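Local coordinates for putative cytoplasmic protein (Salmonella enterica subsp. enterica serovar Typhimurium, PDB 4J32) that probably hydrolyses peptidoglycan as the type VI secretion amidase effector Tae4, a papain-like cysteine peptidase inhibited by the immunity protein Tai4, at residues N55-N66 and K87-M96. Residues are numbered along the deposited sequence; the frame is centred on the assembly and turned at random.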
ATOM      1  N   ASN A  55     -19.580  -0.317  -3.372  1.00 18.82           N
ATOM      2  CA  ASN A  55     -20.738  -0.907  -2.669  1.00 18.66           C
ATOM      3  C   ASN A  55     -22.033  -0.450  -3.350  1.00 18.67           C
ATOM      4  O   ASN A  55     -22.447   0.700  -3.198  1.00 18.52           O
ATOM      5  CB  ASN A  55     -20.768  -0.540  -1.180  1.00 18.88           C
ATOM      6  CG  ASN A  55     -21.874  -1.296  -0.419  1.00 20.09           C
ATOM      7  OD1 ASN A  55     -22.672  -2.025  -1.032  1.00 21.40           O
ATOM      8  ND2 ASN A  55     -21.907  -1.145   0.903  1.00 20.44           N
ATOM      9  N   ALA A  56     -22.635  -1.352  -4.119  1.00 18.87           N
ATOM     10  CA  ALA A  56     -23.846  -0.999  -4.895  1.00 19.92           C
ATOM     11  C   ALA A  56     -25.121  -0.920  -4.062  1.00 20.11           C
ATOM     12  O   ALA A  56     -26.142  -0.388  -4.537  1.00 19.89           O
ATOM     13  CB  ALA A  56     -24.016  -1.955  -6.084  1.00 20.57           C
ATOM     14  N   CYS A  57     -25.057  -1.405  -2.821  1.00 20.64           N
ATOM     15  CA  CYS A  57     -26.218  -1.459  -1.928  1.00 20.61           C
ATOM     16  C   CYS A  57     -27.093  -0.170  -1.966  1.00 19.83           C
ATOM     17  O   CYS A  57     -28.266  -0.245  -2.355  1.00 19.62           O
ATOM     18  CB  CYS A  57     -25.805  -1.861  -0.504  1.00 21.16           C
ATOM     19  SG  CYS A  57     -27.081  -1.468   0.723  1.00 23.83           S
ATOM     20  N   PRO A  58     -26.534   1.012  -1.592  1.00 18.43           N
ATOM     21  CA  PRO A  58     -27.411   2.185  -1.571  1.00 18.20           C
ATOM     22  C   PRO A  58     -27.823   2.691  -2.952  1.00 18.15           C
ATOM     23  O   PRO A  58     -28.875   3.332  -3.095  1.00 17.12           O
ATOM     24  CB  PRO A  58     -26.577   3.243  -0.823  1.00 18.20           C
ATOM     25  CG  PRO A  58     -25.157   2.846  -1.063  1.00 18.32           C
ATOM     26  CD  PRO A  58     -25.178   1.326  -1.091  1.00 19.58           C
ATOM     27  N   ILE A  59     -27.005   2.386  -3.956  1.00 18.21           N
ATOM     28  CA  ILE A  59     -27.309   2.796  -5.320  1.00 18.87           C
ATOM     29  C   ILE A  59     -28.485   1.968  -5.835  1.00 19.15           C
ATOM     30  O   ILE A  59     -29.375   2.498  -6.514  1.00 19.06           O
ATOM     31  CB  ILE A  59     -26.066   2.667  -6.227  1.00 18.81           C
ATOM     32  CG1 ILE A  59     -24.914   3.530  -5.659  1.00 19.31           C
ATOM     33  CG2 ILE A  59     -26.414   3.091  -7.709  1.00 18.72           C
ATOM     34  CD1 ILE A  59     -23.521   3.347  -6.343  1.00 20.54           C
ATOM     35  N   ARG A  60     -28.510   0.672  -5.504  1.00 18.70           N
ATOM     36  CA  ARG A  60     -29.663  -0.135  -5.928  1.00 19.02           C
ATOM     37  C   ARG A  60     -30.962   0.337  -5.258  1.00 19.11           C
ATOM     38  O   ARG A  60     -32.000   0.425  -5.912  1.00 18.94           O
ATOM     39  CB  ARG A  60     -29.457  -1.623  -5.668  1.00 19.85           C
ATOM     40  CG  ARG A  60     -28.230  -2.273  -6.348  1.00 19.59           C
ATOM     41  CD  ARG A  60     -28.242  -3.782  -6.077  1.00 20.09           C
ATOM     42  NE  ARG A  60     -27.067  -4.438  -6.647  1.00 20.19           N
ATOM     43  CZ  ARG A  60     -26.062  -4.926  -5.928  1.00 22.11           C
ATOM     44  NH1 ARG A  60     -26.071  -4.861  -4.587  1.00 23.01           N
ATOM     45  NH2 ARG A  60     -25.032  -5.478  -6.547  1.00 22.80           N
ATOM     46  N   MET A  61     -30.902   0.637  -3.965  1.00 18.14           N
ATOM     47  CA  MET A  61     -32.069   1.154  -3.244  0.50 18.38           C
ATOM     48  C   MET A  61     -32.522   2.506  -3.815  1.00 18.27           C
ATOM     49  O   MET A  61     -33.721   2.773  -3.947  1.00 17.99           O
ATOM     50  CB  MET A  61     -31.774   1.227  -1.746  0.50 18.48           C
ATOM     51  CG  MET A  61     -31.835  -0.140  -1.043  0.50 19.56           C
ATOM     52  SD  MET A  61     -33.399  -1.014  -1.294  0.50 22.51           S
ATOM     53  CE  MET A  61     -34.567   0.158  -0.576  0.50 20.52           C
ATOM     54  N   SER A  62     -31.558   3.354  -4.179  1.00 18.79           N
ATOM     55  CA  SER A  62     -31.895   4.618  -4.838  1.00 18.43           C
ATOM     56  C   SER A  62     -32.629   4.384  -6.169  1.00 19.28           C
ATOM     57  O   SER A  62     -33.622   5.052  -6.481  1.00 19.61           O
ATOM     58  CB  SER A  62     -30.632   5.457  -5.073  1.00 18.91           C
ATOM     59  OG  SER A  62     -30.049   5.835  -3.834  1.00 17.78           O
ATOM     60  N   TYR A  63     -32.122   3.441  -6.953  1.00 18.89           N
ATOM     61  CA  TYR A  63     -32.776   3.074  -8.207  1.00 19.78           C
ATOM     62  C   TYR A  63     -34.240   2.657  -7.958  1.00 19.99           C
ATOM     63  O   TYR A  63     -35.144   3.125  -8.651  1.00 20.91           O
ATOM     64  CB  TYR A  63     -31.983   1.961  -8.902  1.00 19.77           C
ATOM     65  CG  TYR A  63     -32.540   1.542 -10.252  1.00 20.57           C
ATOM     66  CD1 TYR A  63     -32.081   2.141 -11.427  1.00 24.04           C
ATOM     67  CD2 TYR A  63     -33.496   0.520 -10.351  1.00 20.72           C
ATOM     68  CE1 TYR A  63     -32.571   1.742 -12.671  1.00 25.60           C
ATOM     69  CE2 TYR A  63     -34.004   0.113 -11.596  1.00 23.66           C
ATOM     70  CZ  TYR A  63     -33.540   0.731 -12.744  1.00 25.06           C
ATOM     71  OH  TYR A  63     -33.999   0.348 -13.991  1.00 26.47           O
ATOM     72  N   VAL A  64     -34.468   1.797  -6.966  1.00 19.22           N
ATOM     73  CA  VAL A  64     -35.830   1.377  -6.587  1.00 18.52           C
ATOM     74  C   VAL A  64     -36.736   2.583  -6.320  1.00 19.71           C
ATOM     75  O   VAL A  64     -37.848   2.686  -6.857  1.00 19.52           O
ATOM     76  CB  VAL A  64     -35.790   0.440  -5.338  1.00 18.57           C
ATOM     77  CG1 VAL A  64     -37.210   0.255  -4.709  1.00 20.30           C
ATOM     78  CG2 VAL A  64     -35.134  -0.907  -5.693  1.00 17.11           C
ATOM     79  N   LEU A  65     -36.269   3.497  -5.483  1.00 19.55           N
ATOM     80  CA  LEU A  65     -37.083   4.673  -5.139  1.00 20.64           C
ATOM     81  C   LEU A  65     -37.347   5.544  -6.379  1.00 21.95           C
ATOM     82  O   LEU A  65     -38.488   5.973  -6.640  1.00 23.42           O
ATOM     83  CB  LEU A  65     -36.392   5.486  -4.040  1.00 19.97           C
ATOM     84  CG  LEU A  65     -36.232   4.716  -2.710  1.00 19.35           C
ATOM     85  CD1 LEU A  65     -35.222   5.429  -1.827  1.00 20.67           C
ATOM     86  CD2 LEU A  65     -37.583   4.580  -2.001  1.00 21.29           C
ATOM     87  N   ASN A  66     -36.301   5.787  -7.152  1.00 22.26           N
ATOM     88  CA  ASN A  66     -36.441   6.595  -8.369  1.00 23.29           C
ATOM     89  C   ASN A  66     -37.374   5.952  -9.362  1.00 24.82           C
ATOM     90  O   ASN A  66     -38.158   6.645 -10.004  1.00 26.87           O
ATOM     91  CB  ASN A  66     -35.082   6.889  -9.010  1.00 23.51           C
ATOM     92  CG  ASN A  66     -34.266   7.862  -8.189  1.00 22.98           C
ATOM     93  OD1 ASN A  66     -34.819   8.753  -7.554  1.00 23.86           O
ATOM     94  ND2 ASN A  66     -32.952   7.685  -8.180  1.00 22.18           N
ATOM     95  N   LYS A  87     -31.905  11.719 -12.380  1.00 26.57           N
ATOM     96  CA  LYS A  87     -32.381  11.449 -11.015  1.00 24.83           C
ATOM     97  C   LYS A  87     -31.181  11.177 -10.106  1.00 23.70           C
ATOM     98  O   LYS A  87     -30.065  11.014 -10.581  1.00 22.90           O
ATOM     99  CB  LYS A  87     -33.375  10.273 -11.004  1.00 24.21           C
ATOM    100  CG  LYS A  87     -34.582  10.514 -11.952  1.00 24.92           C
ATOM    101  CD  LYS A  87     -35.618   9.396 -11.860  1.00 26.40           C
ATOM    102  CE  LYS A  87     -36.663   9.545 -12.975  1.00 30.90           C
ATOM    103  NZ  LYS A  87     -37.471   8.281 -13.055  1.00 33.18           N
ATOM    104  N   PHE A  88     -31.422  11.112  -8.799  1.00 22.97           N
ATOM    105  CA  PHE A  88     -30.318  11.142  -7.828  1.00 22.57           C
ATOM    106  C   PHE A  88     -30.168   9.864  -7.043  1.00 21.63           C
ATOM    107  O   PHE A  88     -31.167   9.228  -6.675  1.00 21.33           O
ATOM    108  CB  PHE A  88     -30.466  12.345  -6.894  1.00 23.30           C
ATOM    109  CG  PHE A  88     -30.645  13.639  -7.634  1.00 24.97           C
ATOM    110  CD1 PHE A  88     -29.546  14.303  -8.182  1.00 28.82           C
ATOM    111  CD2 PHE A  88     -31.923  14.164  -7.839  1.00 27.23           C
ATOM    112  CE1 PHE A  88     -29.722  15.488  -8.919  1.00 29.13           C
ATOM    113  CE2 PHE A  88     -32.106  15.347  -8.556  1.00 28.51           C
ATOM    114  CZ  PHE A  88     -31.001  16.007  -9.105  1.00 30.55           C
ATOM    115  N   TYR A  89     -28.905   9.522  -6.770  1.00 21.50           N
ATOM    116  CA  TYR A  89     -28.527   8.225  -6.217  1.00 20.13           C
ATOM    117  C   TYR A  89     -27.610   8.414  -5.036  1.00 19.63           C
ATOM    118  O   TYR A  89     -26.492   8.926  -5.180  1.00 19.59           O
ATOM    119  CB  TYR A  89     -27.841   7.380  -7.313  1.00 20.43           C
ATOM    120  CG  TYR A  89     -28.795   7.030  -8.430  1.00 21.29           C
ATOM    121  CD1 TYR A  89     -29.458   5.805  -8.438  1.00 19.79           C
ATOM    122  CD2 TYR A  89     -29.084   7.952  -9.455  1.00 21.24           C
ATOM    123  CE1 TYR A  89     -30.379   5.489  -9.438  1.00 21.06           C
ATOM    124  CE2 TYR A  89     -30.005   7.647 -10.464  1.00 23.21           C
ATOM    125  CZ  TYR A  89     -30.639   6.406 -10.443  1.00 21.29           C
ATOM    126  OH  TYR A  89     -31.547   6.094 -11.409  1.00 23.52           O
ATOM    127  N   ILE A  90     -28.109   8.022  -3.861  1.00 18.72           N
ATOM    128  CA  ILE A  90     -27.345   8.031  -2.617  1.00 18.17           C
ATOM    129  C   ILE A  90     -26.321   6.897  -2.640  1.00 18.25           C
ATOM    130  O   ILE A  90     -26.638   5.781  -3.053  1.00 18.82           O
ATOM    131  CB  ILE A  90     -28.320   7.930  -1.406  1.00 17.98           C
ATOM    132  CG1 ILE A  90     -29.075   9.265  -1.231  1.00 17.06           C
ATOM    133  CG2 ILE A  90     -27.582   7.468  -0.096  1.00 17.43           C
ATOM    134  CD1 ILE A  90     -30.242   9.187  -0.176  1.00 18.70           C
ATOM    135  N   TYR A  91     -25.096   7.181  -2.206  1.00 18.28           N
ATOM    136  CA  TYR A  91     -24.008   6.213  -2.377  1.00 18.31           C
ATOM    137  C   TYR A  91     -23.400   5.689  -1.072  1.00 17.99           C
ATOM    138  O   TYR A  91     -22.486   4.849  -1.097  1.00 18.48           O
ATOM    139  CB  TYR A  91     -22.942   6.743  -3.350  1.00 18.65           C
ATOM    140  CG  TYR A  91     -22.308   8.081  -2.968  1.00 20.01           C
ATOM    141  CD1 TYR A  91     -21.237   8.131  -2.088  1.00 19.11           C
ATOM    142  CD2 TYR A  91     -22.782   9.287  -3.503  1.00 20.81           C
ATOM    143  CE1 TYR A  91     -20.622   9.347  -1.746  1.00 21.93           C
ATOM    144  CE2 TYR A  91     -22.170  10.506  -3.179  1.00 20.15           C
ATOM    145  CZ  TYR A  91     -21.078  10.524  -2.316  1.00 20.50           C
ATOM    146  OH  TYR A  91     -20.470  11.702  -1.950  1.00 22.90           O
ATOM    147  N   ARG A  92     -23.895   6.192   0.056  1.00 17.42           N
ATOM    148  CA  ARG A  92     -23.503   5.690   1.378  1.00 17.57           C
ATOM    149  C   ARG A  92     -24.646   4.913   2.031  1.00 18.17           C
ATOM    150  O   ARG A  92     -25.801   5.368   2.058  1.00 18.81           O
ATOM    151  CB  ARG A  92     -23.064   6.834   2.299  1.00 18.21           C
ATOM    152  CG  ARG A  92     -21.790   7.520   1.815  1.00 16.15           C
ATOM    153  CD  ARG A  92     -21.361   8.673   2.757  1.00 19.13           C
ATOM    154  NE  ARG A  92     -19.985   9.054   2.442  1.00 20.24           N
ATOM    155  CZ  ARG A  92     -19.577  10.256   2.023  1.00 23.04           C
ATOM    156  NH1 ARG A  92     -20.443  11.269   1.909  1.00 22.19           N
ATOM    157  NH2 ARG A  92     -18.286  10.457   1.751  1.00 21.09           N
ATOM    158  N   VAL A  93     -24.300   3.753   2.578  1.00 18.54           N
ATOM    159  CA  VAL A  93     -25.244   2.919   3.317  1.00 18.92           C
ATOM    160  C   VAL A  93     -25.871   3.683   4.477  1.00 19.94           C
ATOM    161  O   VAL A  93     -27.097   3.691   4.620  1.00 19.86           O
ATOM    162  CB  VAL A  93     -24.576   1.625   3.834  1.00 19.51           C
ATOM    163  CG1 VAL A  93     -25.586   0.826   4.720  1.00 19.77           C
ATOM    164  CG2 VAL A  93     -24.138   0.776   2.612  1.00 19.31           C
ATOM    165  N   ASN A  94     -25.049   4.362   5.273  1.00 20.64           N
ATOM    166  CA  ASN A  94     -25.542   5.082   6.439  0.80 22.22           C
ATOM    167  C   ASN A  94     -26.563   6.154   6.012  1.00 21.62           C
ATOM    168  O   ASN A  94     -27.554   6.405   6.709  1.00 21.79           O
ATOM    169  CB  ASN A  94     -24.379   5.697   7.232  0.80 24.12           C
ATOM    170  CG  ASN A  94     -23.764   4.722   8.252  0.80 28.17           C
ATOM    171  OD1 ASN A  94     -24.357   3.681   8.583  0.80 31.76           O
ATOM    172  ND2 ASN A  94     -22.581   5.085   8.798  0.80 34.17           N
ATOM    173  N   ASP A  95     -26.286   6.797   4.874  1.00 20.40           N
ATOM    174  CA  ASP A  95     -27.169   7.843   4.342  1.00 20.70           C
ATOM    175  C   ASP A  95     -28.486   7.257   3.862  1.00 19.76           C
ATOM    176  O   ASP A  95     -29.544   7.820   4.126  1.00 20.56           O
ATOM    177  CB  ASP A  95     -26.508   8.629   3.192  1.00 20.24           C
ATOM    178  CG  ASP A  95     -25.543   9.691   3.688  1.00 21.31           C
ATOM    179  OD1 ASP A  95     -25.470   9.943   4.927  1.00 21.83           O
ATOM    180  OD2 ASP A  95     -24.855  10.289   2.836  1.00 22.54           O
ATOM    181  N   MET A  96     -28.430   6.107   3.209  1.00 18.21           N
ATOM    182  CA  MET A  96     -29.651   5.474   2.714  0.50 17.82           C
ATOM    183  C   MET A  96     -30.527   5.067   3.880  1.00 18.53           C
ATOM    184  O   MET A  96     -31.755   5.279   3.855  1.00 18.49           O
ATOM    185  CB  MET A  96     -29.354   4.256   1.829  0.50 17.05           C
ATOM    186  CG  MET A  96     -30.631   3.480   1.411  0.50 15.78           C
ATOM    187  SD  MET A  96     -31.936   4.468   0.616  0.50 14.50           S
ATOM    188  CE  MET A  96     -31.152   5.058  -0.885  0.50 16.03           C
TER
HETATM  189  O   HOH W   1     -21.461   3.265  -3.139  1.00 20.75           O
HETATM  190  O   HOH W   2     -34.067  11.533  -7.717  1.00 24.91           O
HETATM  191  O   HOH W   3     -38.884   9.284 -10.405  1.00 40.63           O
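Ser62 OG links helix 57-66 to strand 88-90, accepting from Ile90 N at 2.9 Å through a bent bond (136° at the hydrogen) and donating back to Pro58 O, also at 2.9 Å. A chi1 of -64° swings the hydroxyl to the side of its own backbone N, and both donate to Pro58 O, reaching it from opposite faces of its plane. One turn further along, the Asn66 amide forms the second bond between the segments: ND2 to Phe88 O, 2.8 Å and almost straight (173°). Phe88 O lies in the plane of the amide, whereas ND2 stands above the carbonyl plane. The same ND2 sits 3.4 Å above one face of the Tyr89 ring, offset toward its rim, with the amide turned steeply against the ring. On the other branch, Asn66 OD1 accepts from Ile72 N and from a water that bridges to Phe88 N, fixing the amide's rotation. Ser62 CB packs against Tyr89 CD1 at 3.6 Å, while Tyr89 OH is bound by Asp85.

In papain-like peptidases, such as this effector appears to be, the nucleophilic cysteine lies at the start of a central helix, a place consistent with that of Cys57; Asn55 OD1 caps the turn, accepting from Cys57 N at 3.0 Å. Next to it, Pro58 wedges its ring against the bend between strand 88-90 and helix 93-103: CG lies 3.3 Å from Tyr91 O, and CD meets Val93 CG2 at 3.9 Å. A water joins Asn55 O to Tyr91 O. In one of its two modelled conformers, the Met96 side chain sits as a knob among Pro58, Met61, Ser62 and Leu65, a placement that is therefore less certain. At the start of its helix, Val93 N donates to Glu45 of the neighbouring periplasmic immunity protein.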